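Local coordinates for putative uncharacterized protein (Pseudomonas phage 201phi2-1, PDB 3R4V) that is of unknown function but belongs to the phage tubulin-like proteins and holds guanosine-5'-diphosphate in a pocket of its fold, at residues A[2-8]-A[80-86]; A[58-62]-A[129-133]; A[215-220]-A[262-268]. All blocks are in the same frame, centred on the assembly; numbering follows the deposited sequence.

Contact 1: residues A[2-8]-A[80-86]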
ATOM      1  N   PRO A   2      13.702  -8.992 -17.711  1.00 75.87           N
ATOM      2  CA  PRO A   2      12.783  -8.344 -16.768  1.00 67.02           C
ATOM      3  C   PRO A   2      12.244  -7.038 -17.337  1.00 54.88           C
ATOM      4  O   PRO A   2      12.960  -6.358 -18.067  1.00 53.63           O
ATOM      5  CB  PRO A   2      13.676  -8.045 -15.555  1.00 65.64           C
ATOM      6  CG  PRO A   2      14.890  -8.895 -15.731  1.00 71.21           C
ATOM      7  CD  PRO A   2      15.082  -9.008 -17.207  1.00 76.62           C
ATOM      8  N   VAL A   3      11.000  -6.701 -17.010  1.00 50.50           N
ATOM      9  CA  VAL A   3      10.429  -5.411 -17.390  1.00 51.09           C
ATOM     10  C   VAL A   3      10.928  -4.341 -16.420  1.00 42.67           C
ATOM     11  O   VAL A   3      11.510  -4.672 -15.390  1.00 42.24           O
ATOM     12  CB  VAL A   3       8.890  -5.456 -17.382  1.00 52.97           C
ATOM     13  CG1 VAL A   3       8.381  -6.372 -18.482  1.00 62.25           C
ATOM     14  CG2 VAL A   3       8.380  -5.918 -16.023  1.00 47.93           C
ATOM     15  N   LYS A   4      10.715  -3.067 -16.747  1.00 37.50           N
ATOM     16  CA  LYS A   4      11.193  -1.978 -15.904  1.00 33.55           C
ATOM     17  C   LYS A   4      10.444  -1.956 -14.574  1.00 31.48           C
ATOM     18  O   LYS A   4      11.038  -1.801 -13.504  1.00 27.15           O
ATOM     19  CB  LYS A   4      11.017  -0.618 -16.596  1.00 37.89           C
ATOM     20  CG  LYS A   4      11.906  -0.368 -17.802  1.00 41.82           C
ATOM     21  CD  LYS A   4      11.811   1.097 -18.228  1.00 47.52           C
ATOM     22  CE  LYS A   4      12.314   1.326 -19.649  1.00 64.10           C
ATOM     23  NZ  LYS A   4      13.749   0.972 -19.816  1.00 70.60           N
ATOM     24  N   VAL A   5       9.129  -2.100 -14.649  1.00 30.15           N
ATOM     25  CA  VAL A   5       8.304  -2.056 -13.451  1.00 26.81           C
ATOM     26  C   VAL A   5       7.033  -2.854 -13.665  1.00 30.18           C
ATOM     27  O   VAL A   5       6.439  -2.842 -14.752  1.00 33.56           O
ATOM     28  CB  VAL A   5       7.950  -0.587 -13.061  1.00 28.14           C
ATOM     29  CG1 VAL A   5       7.122   0.063 -14.141  1.00 36.85           C
ATOM     30  CG2 VAL A   5       7.217  -0.532 -11.729  1.00 29.06           C
ATOM     31  N   CYS A   6       6.650  -3.574 -12.620  1.00 24.89           N
ATOM     32  CA  CYS A   6       5.395  -4.285 -12.605  0.76 23.46           C
ATOM     33  C   CYS A   6       4.513  -3.698 -11.496  1.00 24.76           C
ATOM     34  O   CYS A   6       4.947  -3.559 -10.349  1.00 25.48           O
ATOM     35  CB  CYS A   6       5.665  -5.772 -12.380  0.76 27.91           C
ATOM     36  SG  CYS A   6       4.204  -6.752 -12.133  0.76 35.61           S
ATOM     37  N   LEU A   7       3.281  -3.342 -11.848  1.00 24.34           N
ATOM     38  CA  LEU A   7       2.358  -2.753 -10.885  1.00 22.98           C
ATOM     39  C   LEU A   7       1.302  -3.771 -10.478  1.00 21.23           C
ATOM     40  O   LEU A   7       0.618  -4.361 -11.325  1.00 28.53           O
ATOM     41  CB  LEU A   7       1.681  -1.511 -11.467  1.00 23.39           C
ATOM     42  CG  LEU A   7       2.628  -0.371 -11.839  1.00 23.81           C
ATOM     43  CD1 LEU A   7       3.092  -0.532 -13.282  1.00 26.35           C
ATOM     44  CD2 LEU A   7       1.939   0.957 -11.662  1.00 32.88           C
ATOM     45  N   ILE A   8       1.151  -3.950  -9.171  1.00 19.29           N
ATOM     46  CA  ILE A   8       0.252  -4.963  -8.641  1.00 22.18           C
ATOM     47  C   ILE A   8      -0.821  -4.316  -7.765  1.00 21.09           C
ATOM     48  O   ILE A   8      -0.498  -3.531  -6.871  1.00 23.88           O
ATOM     49  CB  ILE A   8       1.047  -5.962  -7.803  1.00 20.00           C
ATOM     50  CG1 ILE A   8       2.083  -6.665  -8.685  1.00 24.31           C
ATOM     51  CG2 ILE A   8       0.110  -6.962  -7.129  1.00 22.06           C
ATOM     52  CD1 ILE A   8       3.230  -7.272  -7.914  1.00 21.13           C
ATOM     53  N   GLU A  80       9.084 -11.291 -13.910  1.00 35.52           N
ATOM     54  CA  GLU A  80      10.244 -10.725 -13.235  1.00 36.08           C
ATOM     55  C   GLU A  80      10.388  -9.273 -13.664  1.00 39.40           C
ATOM     56  O   GLU A  80      10.320  -8.960 -14.855  1.00 37.52           O
ATOM     57  CB  GLU A  80      11.518 -11.495 -13.589  1.00 41.49           C
ATOM     58  CG  GLU A  80      11.558 -12.933 -13.079  1.00 54.69           C
ATOM     59  CD  GLU A  80      11.650 -13.025 -11.561  1.00 64.91           C
ATOM     60  OE1 GLU A  80      12.255 -12.120 -10.937  1.00 62.39           O
ATOM     61  OE2 GLU A  80      11.119 -14.005 -10.990  1.00 65.89           O
ATOM     62  N   ALA A  81      10.576  -8.385 -12.699  1.00 33.94           N
ATOM     63  CA  ALA A  81      10.758  -6.972 -13.015  1.00 36.69           C
ATOM     64  C   ALA A  81      11.851  -6.346 -12.165  1.00 36.99           C
ATOM     65  O   ALA A  81      12.181  -6.847 -11.090  1.00 39.25           O
ATOM     66  CB  ALA A  81       9.452  -6.216 -12.847  1.00 29.35           C
ATOM     67  N   ASP A  82      12.410  -5.246 -12.657  1.00 30.01           N
ATOM     68  CA  ASP A  82      13.433  -4.509 -11.928  1.00 29.94           C
ATOM     69  C   ASP A  82      12.876  -3.748 -10.723  1.00 27.06           C
ATOM     70  O   ASP A  82      13.622  -3.384  -9.813  1.00 30.93           O
ATOM     71  CB  ASP A  82      14.162  -3.541 -12.859  1.00 34.19           C
ATOM     72  CG  ASP A  82      15.069  -4.254 -13.852  1.00 41.47           C
ATOM     73  OD1 ASP A  82      15.555  -5.358 -13.521  1.00 39.18           O
ATOM     74  OD2 ASP A  82      15.290  -3.709 -14.960  1.00 38.63           O
ATOM     75  N   PHE A  83      11.572  -3.485 -10.728  1.00 29.68           N
ATOM     76  CA  PHE A  83      10.940  -2.792  -9.617  1.00 23.82           C
ATOM     77  C   PHE A  83       9.468  -3.158  -9.593  1.00 21.36           C
ATOM     78  O   PHE A  83       8.889  -3.461 -10.632  1.00 24.88           O
ATOM     79  CB  PHE A  83      11.114  -1.272  -9.791  1.00 25.94           C
ATOM     80  CG  PHE A  83      10.821  -0.470  -8.550  1.00 26.57           C
ATOM     81  CD1 PHE A  83      11.809  -0.234  -7.600  1.00 19.92           C
ATOM     82  CD2 PHE A  83       9.568   0.067  -8.343  1.00 21.42           C
ATOM     83  CE1 PHE A  83      11.542   0.520  -6.462  1.00 24.27           C
ATOM     84  CE2 PHE A  83       9.292   0.817  -7.209  1.00 20.42           C
ATOM     85  CZ  PHE A  83      10.281   1.053  -6.267  1.00 21.75           C
ATOM     86  N   TYR A  84       8.856  -3.170  -8.408  1.00 21.50           N
ATOM     87  CA  TYR A  84       7.419  -3.426  -8.329  1.00 21.12           C
ATOM     88  C   TYR A  84       6.718  -2.353  -7.514  1.00 21.61           C
ATOM     89  O   TYR A  84       7.295  -1.760  -6.613  1.00 23.00           O
ATOM     90  CB  TYR A  84       7.111  -4.790  -7.689  1.00 19.05           C
ATOM     91  CG  TYR A  84       7.822  -5.979  -8.320  1.00 24.54           C
ATOM     92  CD1 TYR A  84       7.140  -6.874  -9.149  1.00 21.09           C
ATOM     93  CD2 TYR A  84       9.169  -6.214  -8.073  1.00 21.83           C
ATOM     94  CE1 TYR A  84       7.792  -7.978  -9.717  1.00 24.54           C
ATOM     95  CE2 TYR A  84       9.820  -7.310  -8.631  1.00 28.33           C
ATOM     96  CZ  TYR A  84       9.130  -8.178  -9.455  1.00 31.07           C
ATOM     97  OH  TYR A  84       9.790  -9.257  -9.994  1.00 36.75           O
ATOM     98  N   ILE A  85       5.454  -2.129  -7.816  1.00 22.03           N
ATOM     99  CA  ILE A  85       4.628  -1.265  -6.987  1.00 20.39           C
ATOM    100  C   ILE A  85       3.410  -2.086  -6.583  1.00 18.54           C
ATOM    101  O   ILE A  85       2.768  -2.698  -7.440  1.00 24.98           O
ATOM    102  CB  ILE A  85       4.190  -0.029  -7.770  1.00 21.71           C
ATOM    103  CG1 ILE A  85       5.429   0.760  -8.225  1.00 18.63           C
ATOM    104  CG2 ILE A  85       3.230   0.838  -6.942  1.00 19.72           C
ATOM    105  CD1 ILE A  85       5.142   1.875  -9.214  1.00 25.47           C
ATOM    106  N   VAL A  86       3.089  -2.108  -5.290  1.00 19.85           N
ATOM    107  CA  VAL A  86       1.928  -2.860  -4.805  1.00 22.53           C
ATOM    108  C   VAL A  86       0.904  -1.910  -4.177  1.00 20.92           C
ATOM    109  O   VAL A  86       1.282  -0.990  -3.470  1.00 23.89           O
ATOM    110  CB  VAL A  86       2.337  -3.853  -3.737  1.00 17.66           C
ATOM    111  CG1 VAL A  86       1.178  -4.819  -3.464  1.00 19.07           C
ATOM    112  CG2 VAL A  86       3.581  -4.607  -4.168  1.00 20.98           C
TER
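I8 N gives its hydrogen to I85 O at 2.7 Å, approaching almost head-on to the carbonyl, and this is the last of three bonds that pair strands 6-8 and 84-86. The two run parallel, 12° apart, in the open-sheet core of a tubulin-like protein. C6 has the usual parallel pattern: its N donates to F83 O and its O accepts from I85 N, 3.0 Å each, so that it straddles Y84. Three residues before C6, in a separate bridge, V3 straddles A81, donating to E80 O and accepting from D82 N. K4 and D82, whose CA atoms are nearest each other across the segments, both take helical backbone angles, which sets the V3-A81 bridge apart from the regular strand pairing that follows.

On the face carrying C6, Y84 and I8, the tyrosine ring is the centrepiece. With CG beside its own backbone N (chi1 -53°), it folds back along its segment until Y84 OH accepts from A81 N at 2.9 Å. A81 CB then rests over one ring face, toward the rim, and is itself pressed tightly by V3 CG2 at 3.4 Å. C6 CB reaches Y84 CD1 at 3.7 Å, and I8 CD1 reaches the same ring carbon from farther along the strand. R109 NH1 is a second partner of the hydroxyl, which fixes the ring's far end.

On the face of L7 and I85, the tip of I85 meets two branches: CD1 is 4.1 Å from V5 CG2 and equally far from L7 CD2, the L7 and I85 chains running side by side. V5 CG2 also meets the F83 ring at its edge.

Helix 95-108 packs on I8, Y84 and V86, helix 161-178 on L7, F83 and I85, while strand 113-119 flanks 84-89 on its other side.

Contact 2: residues A[58-62]-A[129-133]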
ATOM      1  N   GLY A  58     -14.531  -9.293   3.563  1.00 35.54           N
ATOM      2  CA  GLY A  58     -14.252  -8.345   4.628  1.00 47.85           C
ATOM      3  C   GLY A  58     -13.563  -8.948   5.839  1.00 47.59           C
ATOM      4  O   GLY A  58     -12.984  -8.228   6.661  1.00 49.02           O
ATOM      5  N   ASN A  59     -13.634 -10.272   5.964  1.00 39.93           N
ATOM      6  CA  ASN A  59     -13.006 -10.964   7.085  1.00 30.44           C
ATOM      7  C   ASN A  59     -11.717 -11.629   6.614  1.00 25.83           C
ATOM      8  O   ASN A  59     -11.746 -12.585   5.831  1.00 29.64           O
ATOM      9  CB  ASN A  59     -13.967 -11.992   7.694  1.00 33.60           C
ATOM     10  CG  ASN A  59     -13.408 -12.653   8.944  1.00 41.16           C
ATOM     11  OD1 ASN A  59     -12.212 -12.925   9.038  1.00 38.66           O
ATOM     12  ND2 ASN A  59     -14.279 -12.922   9.908  1.00 54.73           N
ATOM     13  N   ARG A  60     -10.589 -11.104   7.081  1.00 25.89           N
ATOM     14  CA  ARG A  60      -9.290 -11.539   6.603  1.00 20.04           C
ATOM     15  C   ARG A  60      -8.966 -12.946   7.066  1.00 22.94           C
ATOM     16  O   ARG A  60      -8.315 -13.696   6.358  1.00 22.61           O
ATOM     17  CB  ARG A  60      -8.209 -10.579   7.098  1.00 19.77           C
ATOM     18  CG  ARG A  60      -8.408  -9.146   6.626  1.00 19.83           C
ATOM     19  CD  ARG A  60      -7.372  -8.231   7.261  1.00 19.33           C
ATOM     20  NE  ARG A  60      -6.015  -8.470   6.767  1.00 19.11           N
ATOM     21  CZ  ARG A  60      -4.989  -8.835   7.536  1.00 23.03           C
ATOM     22  NH1 ARG A  60      -5.171  -9.043   8.836  1.00 23.90           N
ATOM     23  NH2 ARG A  60      -3.781  -9.003   7.009  1.00 20.47           N
ATOM     24  N   LYS A  61      -9.416 -13.290   8.269  1.00 24.36           N
ATOM     25  CA  LYS A  61      -9.146 -14.598   8.855  1.00 29.33           C
ATOM     26  C   LYS A  61      -9.848 -15.705   8.059  1.00 29.90           C
ATOM     27  O   LYS A  61      -9.372 -16.844   7.974  1.00 29.46           O
ATOM     28  CB  LYS A  61      -9.596 -14.601  10.325  1.00 29.51           C
ATOM     29  CG  LYS A  61      -9.284 -15.886  11.077  1.00 40.86           C
ATOM     30  CD  LYS A  61      -9.769 -15.816  12.533  1.00 48.61           C
ATOM     31  CE  LYS A  61      -8.651 -15.462  13.508  1.00 54.79           C
ATOM     32  NZ  LYS A  61      -7.764 -16.626  13.828  1.00 61.37           N
ATOM     33  N   VAL A  62     -10.986 -15.349   7.472  1.00 25.37           N
ATOM     34  CA  VAL A  62     -11.751 -16.253   6.632  1.00 34.51           C
ATOM     35  C   VAL A  62     -11.132 -16.374   5.248  1.00 31.14           C
ATOM     36  O   VAL A  62     -11.048 -17.467   4.700  1.00 30.21           O
ATOM     37  CB  VAL A  62     -13.204 -15.781   6.493  1.00 35.65           C
ATOM     38  CG1 VAL A  62     -13.889 -16.483   5.340  1.00 36.05           C
ATOM     39  CG2 VAL A  62     -13.957 -16.009   7.792  1.00 32.21           C
ATOM     40  N   ASN A 129      -8.786  -4.117  10.920  1.00 17.11           N
ATOM     41  CA  ASN A 129      -8.058  -4.644   9.780  1.00 22.69           C
ATOM     42  C   ASN A 129      -6.810  -3.822   9.476  1.00 24.75           C
ATOM     43  O   ASN A 129      -5.765  -4.386   9.159  1.00 20.34           O
ATOM     44  CB  ASN A 129      -8.961  -4.768   8.548  1.00 18.25           C
ATOM     45  CG  ASN A 129      -9.906  -5.954   8.646  1.00 20.51           C
ATOM     46  OD1 ASN A 129      -9.684  -6.871   9.438  1.00 23.14           O
ATOM     47  ND2 ASN A 129     -10.957  -5.948   7.831  1.00 26.61           N
ATOM     48  N   ASP A 130      -6.923  -2.499   9.593  1.00 20.00           N
ATOM     49  CA  ASP A 130      -5.793  -1.608   9.336  1.00 17.71           C
ATOM     50  C   ASP A 130      -4.643  -1.994  10.253  1.00 21.60           C
ATOM     51  O   ASP A 130      -3.507  -2.150   9.807  1.00 18.62           O
ATOM     52  CB  ASP A 130      -6.121  -0.158   9.648  1.00 21.94           C
ATOM     53  CG  ASP A 130      -7.101   0.468   8.678  1.00 20.94           C
ATOM     54  OD1 ASP A 130      -7.215   0.025   7.516  1.00 19.08           O
ATOM     55  OD2 ASP A 130      -7.748   1.442   9.111  1.00 21.01           O
ATOM     56  N   ILE A 131      -4.959  -2.157  11.538  1.00 17.85           N
ATOM     57  CA  ILE A 131      -3.962  -2.532  12.541  0.60 15.80           C
ATOM     58  C   ILE A 131      -3.312  -3.874  12.227  1.00 19.32           C
ATOM     59  O   ILE A 131      -2.086  -3.993  12.207  1.00 18.88           O
ATOM     60  CB  ILE A 131      -4.574  -2.616  13.934  0.60 18.95           C
ATOM     61  CG1 ILE A 131      -5.024  -1.230  14.394  0.60 18.51           C
ATOM     62  CG2 ILE A 131      -3.569  -3.217  14.912  0.60 22.11           C
ATOM     63  CD1 ILE A 131      -6.011  -1.275  15.540  0.60 21.25           C
ATOM     64  N   ASP A 132      -4.137  -4.895  11.988  1.00 16.82           N
ATOM     65  CA  ASP A 132      -3.607  -6.231  11.723  1.00 18.58           C
ATOM     66  C   ASP A 132      -2.776  -6.260  10.437  1.00 18.85           C
ATOM     67  O   ASP A 132      -1.785  -6.959  10.363  1.00 15.62           O
ATOM     68  CB  ASP A 132      -4.709  -7.292  11.673  1.00 17.69           C
ATOM     69  CG  ASP A 132      -5.400  -7.491  13.004  1.00 25.93           C
ATOM     70  OD1 ASP A 132      -4.826  -7.121  14.056  1.00 29.61           O
ATOM     71  OD2 ASP A 132      -6.521  -8.037  12.991  1.00 30.63           O
ATOM     72  N   THR A 133      -3.161  -5.481   9.432  1.00 16.16           N
ATOM     73  CA  THR A 133      -2.410  -5.468   8.181  1.00 16.53           C
ATOM     74  C   THR A 133      -1.068  -4.728   8.324  1.00 14.95           C
ATOM     75  O   THR A 133      -0.044  -5.179   7.782  1.00 16.74           O
ATOM     76  CB  THR A 133      -3.259  -4.914   7.033  1.00 17.10           C
ATOM     77  OG1 THR A 133      -4.494  -5.644   6.994  1.00 15.53           O
ATOM     78  CG2 THR A 133      -2.545  -5.105   5.712  1.00 15.14           C
TER
HETATM   79  O   HOH W   1     -10.822  -9.282   9.499  0.73 22.22           O
HETATM   80  O   HOH W   2      -7.506  -8.946  10.552  1.00 30.25           O
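The first turn of helix 60-67 comes up to the flank of helix 124-144, with R60 CA and N129 CA 7.7 Å apart. It is a helix N-terminus beside the nucleotide pocket of a tubulin-like fold: bound GDP and a magnesium ion lie near G58. N59 is the N-cap, its OD1 accepting from V62 N and, weakly, from K61 N.

N129 is the hub on the facing helix. Its ND2 donates to G58 O at 3.3 Å, close to the amide plane, and also to G91 O, so the amide nitrogen ties the start of helix 60-67 to a second piece of chain. OD1 faces the other way and takes a hydrogen from a water at 2.7 Å that in turn accepts from R60 N; the amide thus reaches backbone atoms on both sides of N59. These bonds hold the rotation of the amide.

R60 slides past N129 in the opposite direction, its CD 3.5 Å from N129 OD1. A bend at chi3 (69°) turns the guanidinium toward T133 and D132, its plane 62° from the amide. T133 OG1 sits over one face of that group, toward the rim, a position that makes no hydrogen bond to it; the hydroxyl has N129 O and L90 O as polar neighbours. R60 NH2 instead donates to S96 O in helix 95-108, a partner outside the two segments.

With D132 the arginine has no direct salt bridge: R60 NH1 and D132 OD2 stay 4.5 Å apart. A second water fills the gap at the edge of the guanidinium and in its plane, accepting from R60 NH1 at 2.9 Å and lying 2.8 Å from D132 OD2.

Contact 3: residues A[215-220]-A[262-268]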
ATOM      1  N   THR A 215       7.675  17.448  -3.716  1.00 25.95           N
ATOM      2  CA  THR A 215       8.120  18.177  -4.891  1.00 26.40           C
ATOM      3  C   THR A 215       8.868  19.465  -4.573  1.00 26.68           C
ATOM      4  O   THR A 215       9.103  20.281  -5.466  1.00 31.63           O
ATOM      5  CB  THR A 215       6.944  18.499  -5.816  1.00 28.40           C
ATOM      6  OG1 THR A 215       5.949  19.212  -5.072  1.00 33.32           O
ATOM      7  CG2 THR A 215       6.348  17.227  -6.368  1.00 30.95           C
ATOM      8  N   THR A 216       9.244  19.650  -3.308  1.00 25.98           N
ATOM      9  CA  THR A 216      10.108  20.772  -2.922  1.00 25.48           C
ATOM     10  C   THR A 216      11.212  20.304  -1.985  1.00 27.64           C
ATOM     11  O   THR A 216      11.089  19.271  -1.323  1.00 31.42           O
ATOM     12  CB  THR A 216       9.360  21.883  -2.168  1.00 30.17           C
ATOM     13  OG1 THR A 216       8.806  21.340  -0.963  1.00 28.08           O
ATOM     14  CG2 THR A 216       8.254  22.496  -3.029  1.00 34.73           C
ATOM     15  N   ARG A 217      12.282  21.081  -1.912  1.00 28.08           N
ATOM     16  CA  ARG A 217      13.343  20.778  -0.962  1.00 27.02           C
ATOM     17  C   ARG A 217      12.793  20.915   0.451  1.00 31.48           C
ATOM     18  O   ARG A 217      13.054  20.079   1.304  1.00 33.43           O
ATOM     19  CB  ARG A 217      14.540  21.701  -1.168  1.00 34.83           C
ATOM     20  CG  ARG A 217      15.604  21.594  -0.090  1.00 39.99           C
ATOM     21  CD  ARG A 217      16.698  22.640  -0.285  1.00 51.99           C
ATOM     22  NE  ARG A 217      17.530  22.772   0.906  1.00 60.23           N
ATOM     23  CZ  ARG A 217      18.595  23.560   0.989  1.00 70.36           C
ATOM     24  NH1 ARG A 217      18.963  24.292  -0.054  1.00 72.39           N
ATOM     25  NH2 ARG A 217      19.290  23.616   2.117  1.00 72.73           N
ATOM     26  N   LYS A 218      12.015  21.970   0.679  1.00 28.12           N
ATOM     27  CA  LYS A 218      11.503  22.306   2.008  1.00 33.41           C
ATOM     28  C   LYS A 218      10.669  21.176   2.612  1.00 32.59           C
ATOM     29  O   LYS A 218      10.865  20.807   3.768  1.00 35.63           O
ATOM     30  CB  LYS A 218      10.652  23.577   1.940  1.00 36.89           C
ATOM     31  CG  LYS A 218      10.484  24.306   3.265  1.00 51.61           C
ATOM     32  CD  LYS A 218      11.713  25.140   3.590  1.00 66.71           C
ATOM     33  CE  LYS A 218      11.495  25.992   4.832  1.00 79.36           C
ATOM     34  NZ  LYS A 218      11.240  25.164   6.046  1.00 84.44           N
ATOM     35  N   ASP A 219       9.735  20.649   1.826  1.00 27.38           N
ATOM     36  CA  ASP A 219       8.882  19.552   2.258  1.00 29.11           C
ATOM     37  C   ASP A 219       9.705  18.296   2.520  1.00 30.86           C
ATOM     38  O   ASP A 219       9.433  17.551   3.460  1.00 30.69           O
ATOM     39  CB  ASP A 219       7.821  19.233   1.188  1.00 33.02           C
ATOM     40  CG  ASP A 219       6.776  20.333   1.033  1.00 40.50           C
ATOM     41  OD1 ASP A 219       6.319  20.863   2.066  1.00 38.89           O
ATOM     42  OD2 ASP A 219       6.405  20.659  -0.124  1.00 35.73           O
ATOM     43  N   ALA A 220      10.695  18.045   1.668  1.00 25.59           N
ATOM     44  CA  ALA A 220      11.499  16.834   1.806  1.00 25.85           C
ATOM     45  C   ALA A 220      12.381  16.921   3.050  1.00 33.66           C
ATOM     46  O   ALA A 220      12.544  15.924   3.762  1.00 27.57           O
ATOM     47  CB  ALA A 220      12.342  16.589   0.559  1.00 23.40           C
ATOM     48  N   ASP A 262       7.168  17.319 -12.951  1.00 45.28           N
ATOM     49  CA  ASP A 262       7.610  18.316 -11.978  1.00 41.53           C
ATOM     50  C   ASP A 262       9.102  18.577 -12.129  1.00 43.55           C
ATOM     51  O   ASP A 262       9.842  17.719 -12.608  1.00 41.85           O
ATOM     52  CB  ASP A 262       7.345  17.825 -10.553  1.00 38.36           C
ATOM     53  CG  ASP A 262       5.927  17.341 -10.354  1.00 45.85           C
ATOM     54  OD1 ASP A 262       5.614  16.208 -10.776  1.00 52.77           O
ATOM     55  OD2 ASP A 262       5.124  18.089  -9.766  1.00 46.08           O
ATOM     56  N   ASP A 263       9.544  19.752 -11.685  1.00 42.80           N
ATOM     57  CA  ASP A 263      10.935  20.165 -11.819  1.00 45.91           C
ATOM     58  C   ASP A 263      11.882  19.426 -10.865  1.00 41.76           C
ATOM     59  O   ASP A 263      13.062  19.244 -11.158  1.00 36.92           O
ATOM     60  CB  ASP A 263      11.047  21.677 -11.613  1.00 58.04           C
ATOM     61  CG  ASP A 263      12.430  22.209 -11.929  1.00 79.76           C
ATOM     62  OD1 ASP A 263      12.735  22.406 -13.126  1.00 84.81           O
ATOM     63  OD2 ASP A 263      13.208  22.442 -10.978  1.00 87.78           O
ATOM     64  N   GLN A 264      11.370  19.020  -9.711  1.00 32.26           N
ATOM     65  CA  GLN A 264      12.150  18.186  -8.804  1.00 31.60           C
ATOM     66  C   GLN A 264      11.210  17.332  -7.976  1.00 29.15           C
ATOM     67  O   GLN A 264      10.104  17.766  -7.632  1.00 27.48           O
ATOM     68  CB  GLN A 264      13.075  19.019  -7.914  1.00 32.35           C
ATOM     69  CG  GLN A 264      12.369  19.893  -6.902  1.00 41.46           C
ATOM     70  CD  GLN A 264      13.333  20.823  -6.184  1.00 43.10           C
ATOM     71  OE1 GLN A 264      13.840  21.786  -6.770  1.00 52.75           O
ATOM     72  NE2 GLN A 264      13.602  20.537  -4.921  1.00 30.00           N
ATOM     73  N   ILE A 265      11.634  16.102  -7.697  1.00 27.37           N
ATOM     74  CA  ILE A 265      10.825  15.152  -6.934  1.00 23.79           C
ATOM     75  C   ILE A 265      11.768  14.443  -5.975  1.00 25.25           C
ATOM     76  O   ILE A 265      12.830  13.986  -6.393  1.00 29.66           O
ATOM     77  CB  ILE A 265      10.124  14.095  -7.837  1.00 26.34           C
ATOM     78  CG1 ILE A 265       9.465  14.756  -9.052  1.00 29.69           C
ATOM     79  CG2 ILE A 265       9.090  13.281  -7.033  1.00 25.23           C
ATOM     80  CD1 ILE A 265       8.976  13.781 -10.101  1.00 37.23           C
ATOM     81  N   HIS A 266      11.392  14.375  -4.698  1.00 21.03           N
ATOM     82  CA  HIS A 266      12.201  13.719  -3.672  1.00 19.94           C
ATOM     83  C   HIS A 266      11.433  12.568  -3.078  1.00 24.79           C
ATOM     84  O   HIS A 266      10.291  12.737  -2.659  1.00 22.68           O
ATOM     85  CB  HIS A 266      12.561  14.710  -2.565  1.00 18.90           C
ATOM     86  CG  HIS A 266      13.169  15.981  -3.083  1.00 23.10           C
ATOM     87  ND1 HIS A 266      14.509  16.095  -3.389  1.00 24.13           N
ATOM     88  CD2 HIS A 266      12.614  17.178  -3.379  1.00 25.87           C
ATOM     89  CE1 HIS A 266      14.753  17.311  -3.841  1.00 27.45           C
ATOM     90  NE2 HIS A 266      13.619  17.988  -3.851  1.00 28.65           N
ATOM     91  N   PHE A 267      12.071  11.405  -3.033  1.00 18.37           N
ATOM     92  CA  PHE A 267      11.442  10.197  -2.513  1.00 17.76           C
ATOM     93  C   PHE A 267      12.182   9.858  -1.232  1.00 16.89           C
ATOM     94  O   PHE A 267      13.321   9.377  -1.276  1.00 21.87           O
ATOM     95  CB  PHE A 267      11.594   9.078  -3.542  1.00 18.60           C
ATOM     96  CG  PHE A 267      10.993   9.403  -4.893  1.00 20.11           C
ATOM     97  CD1 PHE A 267      11.703  10.153  -5.823  1.00 23.44           C
ATOM     98  CD2 PHE A 267       9.727   8.970  -5.225  1.00 21.02           C
ATOM     99  CE1 PHE A 267      11.152  10.450  -7.064  1.00 25.26           C
ATOM    100  CE2 PHE A 267       9.167   9.263  -6.462  1.00 22.79           C
ATOM    101  CZ  PHE A 267       9.876  10.008  -7.381  1.00 23.12           C
ATOM    102  N   VAL A 268      11.569  10.159  -0.100  1.00 19.69           N
ATOM    103  CA  VAL A 268      12.266  10.054   1.177  1.00 17.38           C
ATOM    104  C   VAL A 268      11.659   8.944   2.006  1.00 19.78           C
ATOM    105  O   VAL A 268      10.450   8.898   2.194  1.00 17.39           O
ATOM    106  CB  VAL A 268      12.167  11.356   1.960  1.00 21.29           C
ATOM    107  CG1 VAL A 268      13.121  11.320   3.168  1.00 19.64           C
ATOM    108  CG2 VAL A 268      12.484  12.546   1.043  1.00 21.65           C
TER
HETATM  109  O   HOH W   3       8.913  20.646  -8.260  0.82 35.28           O
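T215 crosses over Q264 and leads into the short helix 217-221, which then packs on strand 264-270 in the C-terminal domain of the tubulin-like fold. T216 is the N-cap: its OG1 accepts from D219 N at 3.0 Å and donates to D219 OD2, which it meets from above the carboxylate plane.

No direct hydrogen bond joins the two segments, and the polar link is a water. It donates to T215 O at 2.8 Å and accepts from Q264 N, bridging the residues next to the cap and at the strand's start. T215 CA adds a CA-H...O contact with Q264 O. With OG1 between the backbone N and the carbonyl carbon (chi1 56°), T215 CG2 is left anti to the carbonyl carbon, a methyl lying 3.7 Å from the carboxylate oxygen D262 OD2.

Apolar contacts come from A220, whose methyl points at the strand. Its CB lies 3.7 Å from H266 CB and 4.1 Å from V268 CG2, thus touching two residues that alternate along the same face.

The third group surrounds the H266 imidazole, which is turned toward the cap: CD2 approaches T216 O, an oxygen that also accepts the helical bond from A220 N. The ring is gripped at both nitrogens. ND1 pairs with S231 OG on the neighbouring strand 228-233, and F242 meets the ring edge-to-face. NE2 serves as acceptor for the side chain two residues earlier on the same strand, which is consistent with a proton on ND1.

That donor is Q264. Its chain, extended beyond CG, brings NE2 under the first turn of the helix, 3.3 Å from R217 N; both are donors, so they do not bond. Q264 NE2 gives one of its hydrogens to H266 NE2 at 2.8 Å, only 4° out of the imidazole plane.

How the contacts relate
Contact 2 interlocks with contact 1 along the chain: 58-62 lies between 2-8 and 80-86, and 129-133 follows. Contact 3 comes later, both its segments belonging to the C-terminal domain of the phage tubulin-like family. Contacts 1 and 3 reach the same mixed sheet, through strands 6-10 and 84-89 at one and strand 264-270 at the other. Their centres are 23 Å apart, with helix 161-178 touching residues of both. Contact 2 lies across the chain's centre from each, 26 Å from contact 1 and 34 Å from contact 3, centre to centre. Thus one sheet carries a parallel core and the C-terminal strands, while contact 2 joins helices beside the GDP.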